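Local coordinates for protein hydrogenase maturation factor (Thermoanaerobacter tengcongensis, PDB 3VTI) that probably carbamoylates the C-terminal cysteine of HypE from carbamoyl phosphate and ATP during [NiFe] hydrogenase maturation, at residues H459-G464 against E480-H485; H485-S490 against C732-I737; I504-T509 against W518-L523. One frame throughout, in Å; residues are numbered along the deposited sequence.

Contact 1: residues H459-G464 against E480-H485. With FE (Fe (III) ion), chain G.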
ATOM      1  N   HIS A 459       4.162  32.915 -23.854  1.00 46.85           N
ATOM      2  CA  HIS A 459       4.978  32.715 -22.651  1.00 45.83           C
ATOM      3  C   HIS A 459       6.035  31.612 -22.769  1.00 45.23           C
ATOM      4  O   HIS A 459       5.952  30.742 -23.643  1.00 45.69           O
ATOM      5  CB  HIS A 459       4.100  32.491 -21.402  1.00 46.70           C
ATOM      6  CG  HIS A 459       3.356  31.195 -21.398  1.00 48.25           C
ATOM      7  ND1 HIS A 459       3.931  30.010 -20.995  1.00 48.26           N
ATOM      8  CD2 HIS A 459       2.079  30.897 -21.738  1.00 50.46           C
ATOM      9  CE1 HIS A 459       3.042  29.037 -21.089  1.00 50.38           C
ATOM     10  NE2 HIS A 459       1.912  29.548 -21.540  1.00 51.54           N
ATOM     11  N   ASP A 460       7.015  31.667 -21.868  1.00 43.82           N
ATOM     12  CA  ASP A 460       8.044  30.646 -21.772  1.00 43.80           C
ATOM     13  C   ASP A 460       7.464  29.297 -21.354  1.00 45.48           C
ATOM     14  O   ASP A 460       6.456  29.223 -20.652  1.00 46.05           O
ATOM     15  CB  ASP A 460       9.145  31.065 -20.791  1.00 42.33           C
ATOM     16  CG  ASP A 460      10.456  30.327 -21.038  1.00 41.25           C
ATOM     17  OD1 ASP A 460      11.331  30.904 -21.726  1.00 38.75           O
ATOM     18  OD2 ASP A 460      10.599  29.178 -20.557  1.00 40.25           O
ATOM     19  N   MET A 461       8.128  28.236 -21.794  1.00 46.14           N
ATOM     20  CA  MET A 461       7.720  26.869 -21.501  1.00 48.20           C
ATOM     21  C   MET A 461       7.849  26.522 -20.010  1.00 48.46           C
ATOM     22  O   MET A 461       7.188  25.607 -19.531  1.00 49.94           O
ATOM     23  CB  MET A 461       8.563  25.920 -22.348  1.00 48.29           C
ATOM     24  CG  MET A 461       7.808  24.801 -23.001  1.00 51.41           C
ATOM     25  SD  MET A 461       8.531  24.377 -24.599  1.00 53.36           S
ATOM     26  CE  MET A 461       7.434  25.227 -25.730  1.00 53.58           C
ATOM     27  N   HIS A 462       8.703  27.256 -19.296  1.00 47.69           N
ATOM     28  CA  HIS A 462       8.994  27.019 -17.877  1.00 48.40           C
ATOM     29  C   HIS A 462       7.763  27.357 -17.032  1.00 49.97           C
ATOM     30  O   HIS A 462       7.236  28.467 -17.122  1.00 50.23           O
ATOM     31  CB  HIS A 462      10.204  27.868 -17.451  1.00 46.70           C
ATOM     32  CG  HIS A 462      10.810  27.474 -16.135  1.00 47.04           C
ATOM     33  ND1 HIS A 462      12.170  27.366 -15.951  1.00 45.59           N
ATOM     34  CD2 HIS A 462      10.247  27.183 -14.934  1.00 47.93           C
ATOM     35  CE1 HIS A 462      12.422  27.017 -14.701  1.00 45.99           C
ATOM     36  NE2 HIS A 462      11.271  26.898 -14.063  1.00 46.60           N
ATOM     37  N   LYS A 463       7.304  26.412 -16.217  1.00 51.68           N
ATOM     38  CA  LYS A 463       6.042  26.590 -15.502  1.00 53.61           C
ATOM     39  C   LYS A 463       6.163  27.370 -14.188  1.00 53.25           C
ATOM     40  O   LYS A 463       5.159  27.815 -13.634  1.00 54.19           O
ATOM     41  CB  LYS A 463       5.354  25.241 -15.261  1.00 55.93           C
ATOM     42  CG  LYS A 463       4.847  24.553 -16.525  1.00 57.61           C
ATOM     43  CD  LYS A 463       4.453  23.111 -16.212  1.00 61.96           C
ATOM     44  CE  LYS A 463       3.995  22.357 -17.460  1.00 63.87           C
ATOM     45  NZ  LYS A 463       2.601  22.735 -17.868  1.00 65.53           N
ATOM     46  N   GLY A 464       7.387  27.543 -13.706  1.00 52.23           N
ATOM     47  CA  GLY A 464       7.625  28.213 -12.432  1.00 52.40           C
ATOM     48  C   GLY A 464       7.992  29.689 -12.509  1.00 51.17           C
ATOM     49  O   GLY A 464       8.378  30.280 -11.504  1.00 51.41           O
ATOM     50  N   GLU A 480       2.787  28.690 -25.853  1.00 50.88           N
ATOM     51  CA  GLU A 480       4.049  28.516 -25.145  1.00 49.19           C
ATOM     52  C   GLU A 480       5.206  28.408 -26.127  1.00 47.16           C
ATOM     53  O   GLU A 480       5.061  27.877 -27.226  1.00 48.37           O
ATOM     54  CB  GLU A 480       4.007  27.333 -24.169  1.00 50.17           C
ATOM     55  CG  GLU A 480       3.830  25.982 -24.820  1.00 54.55           C
ATOM     56  CD  GLU A 480       3.925  24.828 -23.828  1.00 58.72           C
ATOM     57  OE1 GLU A 480       4.044  23.674 -24.298  1.00 60.38           O
ATOM     58  OE2 GLU A 480       3.878  25.070 -22.594  1.00 58.84           O
ATOM     59  N   VAL A 481       6.350  28.935 -25.720  1.00 44.25           N
ATOM     60  CA  VAL A 481       7.481  29.127 -26.612  1.00 42.04           C
ATOM     61  C   VAL A 481       8.709  28.668 -25.857  1.00 41.01           C
ATOM     62  O   VAL A 481       8.902  29.038 -24.691  1.00 40.78           O
ATOM     63  CB  VAL A 481       7.656  30.624 -26.997  1.00 40.52           C
ATOM     64  CG1 VAL A 481       8.792  30.800 -27.958  1.00 38.85           C
ATOM     65  CG2 VAL A 481       6.378  31.203 -27.581  1.00 41.10           C
ATOM     66  N   GLN A 482       9.527  27.845 -26.504  1.00 40.63           N
ATOM     67  CA  GLN A 482      10.741  27.360 -25.880  1.00 39.84           C
ATOM     68  C   GLN A 482      11.711  28.517 -25.781  1.00 38.29           C
ATOM     69  O   GLN A 482      11.855  29.279 -26.723  1.00 38.40           O
ATOM     70  CB  GLN A 482      11.348  26.185 -26.665  1.00 40.33           C
ATOM     71  CG  GLN A 482      12.323  25.334 -25.863  1.00 39.50           C
ATOM     72  CD  GLN A 482      13.729  25.934 -25.776  1.00 38.73           C
ATOM     73  OE1 GLN A 482      14.278  26.400 -26.765  1.00 38.76           O
ATOM     74  NE2 GLN A 482      14.311  25.912 -24.583  1.00 38.85           N
ATOM     75  N   HIS A 483      12.361  28.623 -24.627  1.00 37.79           N
ATOM     76  CA  HIS A 483      13.292  29.694 -24.278  1.00 36.56           C
ATOM     77  C   HIS A 483      14.361  30.021 -25.325  1.00 36.05           C
ATOM     78  O   HIS A 483      14.567  31.187 -25.661  1.00 35.66           O
ATOM     79  CB  HIS A 483      13.972  29.346 -22.953  1.00 36.35           C
ATOM     80  CG  HIS A 483      14.773  30.467 -22.371  1.00 35.03           C
ATOM     81  ND1 HIS A 483      14.203  31.484 -21.640  1.00 35.03           N
ATOM     82  CD2 HIS A 483      16.102  30.724 -22.406  1.00 34.97           C
ATOM     83  CE1 HIS A 483      15.144  32.326 -21.253  1.00 35.99           C
ATOM     84  NE2 HIS A 483      16.307  31.885 -21.702  1.00 36.02           N
ATOM     85  N   HIS A 484      15.046  29.001 -25.830  1.00 36.37           N
ATOM     86  CA  HIS A 484      16.183  29.224 -26.735  1.00 35.78           C
ATOM     87  C   HIS A 484      15.747  29.500 -28.159  1.00 36.28           C
ATOM     88  O   HIS A 484      16.407  30.244 -28.884  1.00 35.88           O
ATOM     89  CB  HIS A 484      17.179  28.069 -26.636  1.00 35.77           C
ATOM     90  CG  HIS A 484      17.714  27.900 -25.255  1.00 35.21           C
ATOM     91  ND1 HIS A 484      17.085  27.121 -24.309  1.00 36.81           N
ATOM     92  CD2 HIS A 484      18.759  28.489 -24.628  1.00 34.60           C
ATOM     93  CE1 HIS A 484      17.741  27.207 -23.164  1.00 36.42           C
ATOM     94  NE2 HIS A 484      18.760  28.031 -23.329  1.00 36.62           N
ATOM     95  N   HIS A 485      14.622  28.914 -28.544  1.00 37.40           N
ATOM     96  CA  HIS A 485      13.954  29.282 -29.784  1.00 38.40           C
ATOM     97  C   HIS A 485      13.624  30.788 -29.764  1.00 37.70           C
ATOM     98  O   HIS A 485      13.863  31.482 -30.750  1.00 37.83           O
ATOM     99  CB  HIS A 485      12.691  28.428 -29.958  1.00 39.59           C
ATOM    100  CG  HIS A 485      11.989  28.628 -31.263  1.00 40.23           C
ATOM    101  ND1 HIS A 485      10.664  28.295 -31.449  1.00 41.71           N
ATOM    102  CD2 HIS A 485      12.418  29.130 -32.443  1.00 40.72           C
ATOM    103  CE1 HIS A 485      10.310  28.582 -32.689  1.00 42.88           C
ATOM    104  NE2 HIS A 485      11.356  29.088 -33.314  1.00 42.44           N
TER
HETATM  105 FE    FE G 803      18.409  32.884 -21.800  1.00 43.49          FE
HETATM  106  O   HOH W   1      10.252  31.832 -24.114  1.00 16.73           O
HETATM  107  O   HOH W   2      11.277  27.485 -22.406  1.00 26.72           O
HETATM  108  O   HOH W   3      20.401  34.238 -21.508  1.00 11.91           O
HETATM  109  O   HOH W   4      18.645  32.674 -19.582  1.00 31.39           O
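Asp460 and His483 meet at the end of two parallel strands, 456-460 and 478-481, which helix 466-473 links as a beta-alpha-beta unit of the Kae1-like domain. His483 ND1 gives its N-H to Asp460 OD1 at 2.9 Å, a His-carboxylate hydrogen bond. The carboxylate oxygen lies almost in the plane of the ring, though the ring and carboxylate planes are 58° apart. ND1 comes from the syn side of OD1 but tilted out of the carboxylate plane, and the bond is somewhat bent, 148° at the hydrogen. The bond helps fix the rotation of the ring while NE2, its other nitrogen, binds the iron(III) ion at 2.3 Å. The Asp460 side chain starts with CG anti to N, chi1 -158°, which brings the carboxylate to His483 at the start of helix 483-494. Its OD2 takes the N-H of His462 in an Asx turn, and a water bridges OD2 to His483 N. An alanine here has no OD1, which is likely to leave His483 ND1 without its mate and the ring freer to turn about the metal bond. Behind this pair, Val481 N bonds to His459 O at 2.8 Å, and Met461 N reaches Val481 O weakly. The His459 ring lies with one face over Glu480 CA, a CH-pi contact of 4.3 Å to the ring centroid. Met461 bends at chi2 and chi3 and crosses both Glu480 and Gln482 at about a right angle. Its SD packs on Gln482 CB, and its methyl CE comes 3.4 Å from Gln482 N.

Contact 2: residues H485-S490 against C732-I737. With FE (Fe (III) ion), chain G.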
ATOM      1  N   HIS A 485      14.622  28.914 -28.544  1.00 37.40           N
ATOM      2  CA  HIS A 485      13.954  29.282 -29.784  1.00 38.40           C
ATOM      3  C   HIS A 485      13.624  30.788 -29.764  1.00 37.70           C
ATOM      4  O   HIS A 485      13.863  31.482 -30.750  1.00 37.83           O
ATOM      5  CB  HIS A 485      12.691  28.428 -29.958  1.00 39.59           C
ATOM      6  CG  HIS A 485      11.989  28.628 -31.263  1.00 40.23           C
ATOM      7  ND1 HIS A 485      10.664  28.295 -31.449  1.00 41.71           N
ATOM      8  CD2 HIS A 485      12.418  29.130 -32.443  1.00 40.72           C
ATOM      9  CE1 HIS A 485      10.310  28.582 -32.689  1.00 42.88           C
ATOM     10  NE2 HIS A 485      11.356  29.088 -33.314  1.00 42.44           N
ATOM     11  N   ALA A 486      13.113  31.284 -28.637  1.00 36.88           N
ATOM     12  CA  ALA A 486      12.811  32.711 -28.483  1.00 36.62           C
ATOM     13  C   ALA A 486      14.059  33.602 -28.567  1.00 36.09           C
ATOM     14  O   ALA A 486      13.983  34.735 -29.059  1.00 36.15           O
ATOM     15  CB  ALA A 486      12.042  32.970 -27.196  1.00 35.84           C
ATOM     16  N   HIS A 487      15.197  33.105 -28.083  1.00 35.56           N
ATOM     17  CA  HIS A 487      16.457  33.796 -28.272  1.00 35.15           C
ATOM     18  C   HIS A 487      16.782  33.951 -29.765  1.00 36.12           C
ATOM     19  O   HIS A 487      17.017  35.063 -30.257  1.00 36.14           O
ATOM     20  CB  HIS A 487      17.598  33.046 -27.578  1.00 35.13           C
ATOM     21  CG  HIS A 487      17.838  33.467 -26.162  1.00 34.20           C
ATOM     22  ND1 HIS A 487      17.962  34.787 -25.788  1.00 33.27           N
ATOM     23  CD2 HIS A 487      18.005  32.735 -25.034  1.00 34.33           C
ATOM     24  CE1 HIS A 487      18.174  34.851 -24.484  1.00 34.47           C
ATOM     25  NE2 HIS A 487      18.206  33.618 -24.003  1.00 34.77           N
ATOM     26  N   ILE A 488      16.809  32.832 -30.485  1.00 37.01           N
ATOM     27  CA  ILE A 488      17.087  32.855 -31.916  1.00 37.69           C
ATOM     28  C   ILE A 488      16.128  33.813 -32.626  1.00 38.26           C
ATOM     29  O   ILE A 488      16.559  34.671 -33.412  1.00 38.25           O
ATOM     30  CB  ILE A 488      17.003  31.438 -32.534  1.00 38.80           C
ATOM     31  CG1 ILE A 488      17.934  30.461 -31.801  1.00 38.17           C
ATOM     32  CG2 ILE A 488      17.294  31.473 -34.031  1.00 40.55           C
ATOM     33  CD1 ILE A 488      19.329  30.991 -31.521  1.00 38.12           C
ATOM     34  N   ALA A 489      14.837  33.684 -32.318  1.00 38.66           N
ATOM     35  CA  ALA A 489      13.800  34.483 -32.970  1.00 39.28           C
ATOM     36  C   ALA A 489      13.903  35.984 -32.675  1.00 38.60           C
ATOM     37  O   ALA A 489      13.545  36.805 -33.528  1.00 39.07           O
ATOM     38  CB  ALA A 489      12.433  33.970 -32.612  1.00 39.74           C
ATOM     39  N   SER A 490      14.398  36.334 -31.486  1.00 37.29           N
ATOM     40  CA  SER A 490      14.490  37.725 -31.078  1.00 37.09           C
ATOM     41  C   SER A 490      15.461  38.443 -31.996  1.00 37.61           C
ATOM     42  O   SER A 490      15.254  39.606 -32.377  1.00 37.93           O
ATOM     43  CB  SER A 490      14.941  37.840 -29.618  1.00 36.09           C
ATOM     44  OG  SER A 490      16.342  37.664 -29.481  1.00 35.91           O
ATOM     45  N   CYS A 732      21.013  40.038 -26.419  1.00 29.20           N
ATOM     46  CA  CYS A 732      21.094  38.601 -26.623  1.00 29.80           C
ATOM     47  C   CYS A 732      20.780  37.862 -25.311  1.00 29.55           C
ATOM     48  O   CYS A 732      20.555  36.666 -25.326  1.00 29.87           O
ATOM     49  CB  CYS A 732      22.458  38.183 -27.201  1.00 29.61           C
ATOM     50  SG  CYS A 732      23.876  38.430 -26.096  1.00 30.46           S
ATOM     51  N   ASN A 733      20.742  38.576 -24.185  1.00 29.09           N
ATOM     52  CA  ASN A 733      20.298  37.961 -22.917  1.00 29.33           C
ATOM     53  C   ASN A 733      18.766  37.914 -22.796  1.00 29.83           C
ATOM     54  O   ASN A 733      18.055  38.276 -23.738  1.00 29.68           O
ATOM     55  CB  ASN A 733      20.933  38.649 -21.702  1.00 28.73           C
ATOM     56  CG  ASN A 733      20.529  40.121 -21.567  1.00 28.37           C
ATOM     57  OD1 ASN A 733      19.360  40.479 -21.724  1.00 27.13           O
ATOM     58  ND2 ASN A 733      21.501  40.972 -21.250  1.00 28.27           N
ATOM     59  N   ASP A 734      18.264  37.495 -21.635  1.00 29.99           N
ATOM     60  CA  ASP A 734      16.831  37.294 -21.471  1.00 30.70           C
ATOM     61  C   ASP A 734      15.996  38.569 -21.573  1.00 30.85           C
ATOM     62  O   ASP A 734      14.764  38.516 -21.535  1.00 31.43           O
ATOM     63  CB  ASP A 734      16.533  36.564 -20.168  1.00 31.51           C
ATOM     64  CG  ASP A 734      17.047  35.153 -20.169  1.00 31.88           C
ATOM     65  OD1 ASP A 734      17.711  34.754 -21.144  1.00 31.64           O
ATOM     66  OD2 ASP A 734      16.790  34.440 -19.184  1.00 34.13           O
ATOM     67  N   GLY A 735      16.665  39.706 -21.721  1.00 30.31           N
ATOM     68  CA  GLY A 735      15.983  40.964 -21.992  1.00 30.24           C
ATOM     69  C   GLY A 735      15.356  41.019 -23.375  1.00 30.53           C
ATOM     70  O   GLY A 735      14.470  41.838 -23.614  1.00 30.39           O
ATOM     71  N   GLY A 736      15.821  40.154 -24.280  1.00 30.87           N
ATOM     72  CA  GLY A 736      15.338  40.117 -25.658  1.00 31.99           C
ATOM     73  C   GLY A 736      14.332  39.017 -25.946  1.00 33.29           C
ATOM     74  O   GLY A 736      13.797  38.928 -27.049  1.00 34.32           O
ATOM     75  N   ILE A 737      14.069  38.183 -24.948  1.00 33.92           N
ATOM     76  CA  ILE A 737      13.246  36.974 -25.106  1.00 34.48           C
ATOM     77  C   ILE A 737      11.828  37.298 -25.560  1.00 35.00           C
ATOM     78  O   ILE A 737      11.279  36.641 -26.452  1.00 36.43           O
ATOM     79  CB  ILE A 737      13.247  36.142 -23.776  1.00 34.81           C
ATOM     80  CG1 ILE A 737      14.561  35.354 -23.633  1.00 34.86           C
ATOM     81  CG2 ILE A 737      12.019  35.228 -23.639  1.00 35.11           C
ATOM     82  CD1 ILE A 737      14.788  34.307 -24.695  1.00 35.69           C
TER
HETATM   83 FE    FE G 803      18.409  32.884 -21.800  1.00 43.49          FE
HETATM   84  O   HOH W   5      17.582  37.545 -26.627  1.00 28.48           O
HETATM   85  O   HOH W   4      18.645  32.674 -19.582  1.00 31.39           O
HETATM   86  O   HOH W   3      20.401  34.238 -21.508  1.00 11.91           O
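The iron(III) site joins helix 483-494 to the loop before helix 737-750, with His487 of the helix and Asp734 of the loop on the same ion. His487 NE2 binds the iron at 2.3 Å and Asp734 OD1 binds it at 2.1 Å. The ring and carboxylate planes are 42° apart. The other oxygen, Asp734 OD2, accepts from an iron-bound water at 2.6 Å, so the carboxylate holds the metal both directly and through its water shell. Two subdomains of the Kae1-like, actin-ATPase-type fold meet here, each giving one of these two ligands. Ile737 covers one face of the imidazole: its methyl CD1 sits over the ring centre, 3.3 Å from the centroid of the His487 ring, a CH-pi contact. The same methyl touches Ala486 CB at 3.9 Å, packing the first residue of helix 737-750 against helix 483-494. The other ring nitrogen, His487 ND1, gives its N-H to a water at 2.9 Å. That water in turn donates to Ser490 OG and to Asn733 O, tying ring, helix and loop together. Within the loop, Asn733 OD1 takes the N-H of Gly735 in the carbonyl plane, an Asx turn beside Asp734.

Contact 3: residues I504-T509 against W518-L523. With FE (Fe (III) ion), chain G.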
ATOM      1  N   ILE A 504      22.230  29.333 -32.970  1.00 36.53           N
ATOM      2  CA  ILE A 504      23.168  28.982 -31.913  1.00 35.42           C
ATOM      3  C   ILE A 504      22.783  29.716 -30.630  1.00 34.32           C
ATOM      4  O   ILE A 504      23.043  30.906 -30.463  1.00 33.76           O
ATOM      5  CB  ILE A 504      24.648  29.217 -32.357  1.00 35.57           C
ATOM      6  CG1 ILE A 504      24.925  28.445 -33.664  1.00 37.34           C
ATOM      7  CG2 ILE A 504      25.627  28.803 -31.260  1.00 33.83           C
ATOM      8  CD1 ILE A 504      26.240  28.752 -34.373  1.00 36.02           C
ATOM      9  N   ALA A 505      22.145  28.980 -29.732  1.00 34.48           N
ATOM     10  CA  ALA A 505      21.614  29.525 -28.490  1.00 34.02           C
ATOM     11  C   ALA A 505      22.438  29.074 -27.284  1.00 34.26           C
ATOM     12  O   ALA A 505      22.243  27.973 -26.757  1.00 34.57           O
ATOM     13  CB  ALA A 505      20.160  29.138 -28.324  1.00 33.72           C
ATOM     14  N   TYR A 506      23.365  29.938 -26.870  1.00 34.51           N
ATOM     15  CA  TYR A 506      24.245  29.695 -25.725  1.00 34.77           C
ATOM     16  C   TYR A 506      23.931  30.653 -24.576  1.00 34.66           C
ATOM     17  O   TYR A 506      24.029  31.878 -24.721  1.00 33.98           O
ATOM     18  CB  TYR A 506      25.718  29.869 -26.105  1.00 34.41           C
ATOM     19  CG  TYR A 506      26.300  28.860 -27.063  1.00 35.44           C
ATOM     20  CD1 TYR A 506      25.611  27.704 -27.418  1.00 36.24           C
ATOM     21  CD2 TYR A 506      27.588  29.042 -27.578  1.00 36.52           C
ATOM     22  CE1 TYR A 506      26.175  26.769 -28.299  1.00 37.78           C
ATOM     23  CE2 TYR A 506      28.159  28.112 -28.455  1.00 36.67           C
ATOM     24  CZ  TYR A 506      27.450  26.989 -28.806  1.00 36.97           C
ATOM     25  OH  TYR A 506      28.016  26.095 -29.661  1.00 37.14           O
ATOM     26  N   ASP A 507      23.572  30.083 -23.430  1.00 35.58           N
ATOM     27  CA  ASP A 507      23.373  30.851 -22.201  1.00 35.75           C
ATOM     28  C   ASP A 507      23.470  29.949 -20.974  1.00 36.49           C
ATOM     29  O   ASP A 507      23.995  28.828 -21.055  1.00 37.30           O
ATOM     30  CB  ASP A 507      22.057  31.651 -22.237  1.00 35.54           C
ATOM     31  CG  ASP A 507      20.812  30.774 -22.200  1.00 36.82           C
ATOM     32  OD1 ASP A 507      20.910  29.536 -22.130  1.00 37.32           O
ATOM     33  OD2 ASP A 507      19.704  31.343 -22.232  1.00 39.77           O
ATOM     34  N   GLY A 508      22.977  30.440 -19.843  1.00 36.56           N
ATOM     35  CA  GLY A 508      23.035  29.688 -18.604  1.00 37.38           C
ATOM     36  C   GLY A 508      21.955  28.633 -18.510  1.00 38.50           C
ATOM     37  O   GLY A 508      22.249  27.457 -18.316  1.00 39.36           O
ATOM     38  N   THR A 509      20.702  29.039 -18.659  1.00 38.74           N
ATOM     39  CA  THR A 509      19.609  28.135 -18.379  1.00 39.75           C
ATOM     40  C   THR A 509      18.311  28.570 -19.008  1.00 39.25           C
ATOM     41  O   THR A 509      18.085  29.738 -19.241  1.00 38.60           O
ATOM     42  CB  THR A 509      19.421  27.948 -16.859  1.00 40.49           C
ATOM     43  OG1 THR A 509      18.267  27.134 -16.615  1.00 43.81           O
ATOM     44  CG2 THR A 509      19.229  29.285 -16.190  1.00 40.14           C
ATOM     45  N   TRP A 518      18.536  23.611 -20.731  1.00 37.38           N
ATOM     46  CA  TRP A 518      19.245  23.874 -21.990  1.00 36.94           C
ATOM     47  C   TRP A 518      20.090  25.136 -21.865  1.00 35.80           C
ATOM     48  O   TRP A 518      20.042  25.834 -20.851  1.00 35.22           O
ATOM     49  CB  TRP A 518      18.278  23.931 -23.178  1.00 37.03           C
ATOM     50  CG  TRP A 518      17.621  22.649 -23.559  1.00 38.09           C
ATOM     51  CD1 TRP A 518      17.655  21.453 -22.881  1.00 39.33           C
ATOM     52  CD2 TRP A 518      16.774  22.437 -24.693  1.00 37.88           C
ATOM     53  NE1 TRP A 518      16.903  20.511 -23.543  1.00 39.27           N
ATOM     54  CE2 TRP A 518      16.348  21.091 -24.653  1.00 38.76           C
ATOM     55  CE3 TRP A 518      16.327  23.258 -25.733  1.00 37.47           C
ATOM     56  CZ2 TRP A 518      15.506  20.548 -25.618  1.00 39.77           C
ATOM     57  CZ3 TRP A 518      15.488  22.722 -26.687  1.00 38.15           C
ATOM     58  CH2 TRP A 518      15.089  21.377 -26.625  1.00 39.91           C
ATOM     59  N   GLY A 519      20.851  25.436 -22.911  1.00 35.61           N
ATOM     60  CA  GLY A 519      21.734  26.603 -22.909  1.00 34.94           C
ATOM     61  C   GLY A 519      23.044  26.426 -23.652  1.00 35.04           C
ATOM     62  O   GLY A 519      23.958  27.240 -23.501  1.00 34.43           O
ATOM     63  N   ALA A 520      23.122  25.356 -24.442  1.00 35.60           N
ATOM     64  CA  ALA A 520      24.241  25.092 -25.337  1.00 35.99           C
ATOM     65  C   ALA A 520      23.709  24.389 -26.590  1.00 36.98           C
ATOM     66  O   ALA A 520      24.179  23.318 -26.983  1.00 37.34           O
ATOM     67  CB  ALA A 520      25.297  24.251 -24.639  1.00 36.23           C
ATOM     68  N   GLU A 521      22.716  25.014 -27.213  1.00 37.35           N
ATOM     69  CA  GLU A 521      21.948  24.375 -28.282  1.00 38.77           C
ATOM     70  C   GLU A 521      22.251  24.948 -29.657  1.00 39.05           C
ATOM     71  O   GLU A 521      22.429  26.160 -29.812  1.00 37.86           O
ATOM     72  CB  GLU A 521      20.446  24.499 -28.017  1.00 38.90           C
ATOM     73  CG  GLU A 521      20.047  24.434 -26.554  1.00 38.83           C
ATOM     74  CD  GLU A 521      20.575  23.195 -25.865  1.00 40.71           C
ATOM     75  OE1 GLU A 521      21.167  23.332 -24.771  1.00 41.53           O
ATOM     76  OE2 GLU A 521      20.407  22.091 -26.418  1.00 41.89           O
ATOM     77  N   ILE A 522      22.334  24.052 -30.642  1.00 40.73           N
ATOM     78  CA  ILE A 522      22.203  24.431 -32.047  1.00 41.50           C
ATOM     79  C   ILE A 522      20.867  23.924 -32.551  1.00 42.28           C
ATOM     80  O   ILE A 522      20.600  22.722 -32.530  1.00 43.21           O
ATOM     81  CB  ILE A 522      23.287  23.841 -32.952  1.00 42.82           C
ATOM     82  CG1 ILE A 522      24.655  23.833 -32.264  1.00 42.00           C
ATOM     83  CG2 ILE A 522      23.290  24.590 -34.287  1.00 44.10           C
ATOM     84  CD1 ILE A 522      25.355  25.126 -32.249  1.00 41.91           C
ATOM     85  N   LEU A 523      20.030  24.857 -32.990  1.00 42.04           N
ATOM     86  CA  LEU A 523      18.713  24.537 -33.496  1.00 43.08           C
ATOM     87  C   LEU A 523      18.634  24.878 -34.970  1.00 44.22           C
ATOM     88  O   LEU A 523      19.293  25.811 -35.431  1.00 44.28           O
ATOM     89  CB  LEU A 523      17.646  25.338 -32.751  1.00 42.46           C
ATOM     90  CG  LEU A 523      17.706  25.493 -31.227  1.00 41.36           C
ATOM     91  CD1 LEU A 523      16.670  26.511 -30.786  1.00 39.68           C
ATOM     92  CD2 LEU A 523      17.523  24.160 -30.503  1.00 41.64           C
TER
HETATM   93 FE    FE G 803      18.409  32.884 -21.800  1.00 43.49          FE
HETATM   94  O   HOH W   4      18.645  32.674 -19.582  1.00 31.39           O
HETATM   95  O   HOH W   3      20.401  34.238 -21.508  1.00 11.91           O
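Asp507 OD2, on the segment that continues strand 501-506, binds the iron(III) ion at 2.1 Å. That strand pairs with strand 520-525 as an antiparallel hairpin in the second Kae1-like subdomain. CG of Asp507 stands between the backbone N and the carbonyl carbon, chi1 68°, which lets OD2 reach the metal and OD1 reach His484 NE2, a hydrogen bond to the neighbour of another iron ligand. The main chain of Asp507 is held to the other segment by its N-H, which reaches Gly519 O at 2.9 Å. Gly519 itself has backbone angles that call for glycine, and a CB here would run into Asp507 O. A water on the iron donates to Thr509 O, so the loop also reaches the metal indirectly. Further back, Ala505 and Glu521 form a hydrogen-bonded pair, Ala505 N to Glu521 O at 2.8 Å and Glu521 N to Ala505 O at 3.0 Å. The Glu521 chain bends at chi2 and turns its carboxylate back on its own strand. There OE1 takes the N-H of both Gly519 and Ala520, and Ser595 bonds to it as well, while OE2 forms a salt bridge with Arg532. On the face of Ile504, Tyr506, Ala520 and Ile522, Tyr506 CD1 comes 3.6 Å from Ala520 CA, while Ile504 CG2 lies over one face of the ring, toward its rim. Tyr506 OH bonds to Thr681 of helix 666-692. Ile504 and Ile522 lie side by side and point the same way, with Ile504 CG1 3.6 Å from Ile522 CD1.

Overall arrangement
All three contacts converge on one iron(III) ion. Contact 1 supplies His483, contact 2 His487 and Asp734, and contact 3 Asp507; two waters complete the six ligands. Contacts 1 and 2 share His485 and helix 483-494, and their centres are 11 Å apart. His483 NE2 and Asp734 OD1 are neighbouring ligands, 3.2 Å apart. Contact 3 is nested within the chain loop that contact 2 closes. Besides the metal, it meets contact 1 where His484 packs on Trp518, His484 CE1 to Trp518 CB 3.3 Å. Toward contact 2 it packs through Ile488 CD1, which is 3.8 Å from Ala505 CB. The helix thus lies between the hairpin and the loop of contact 2.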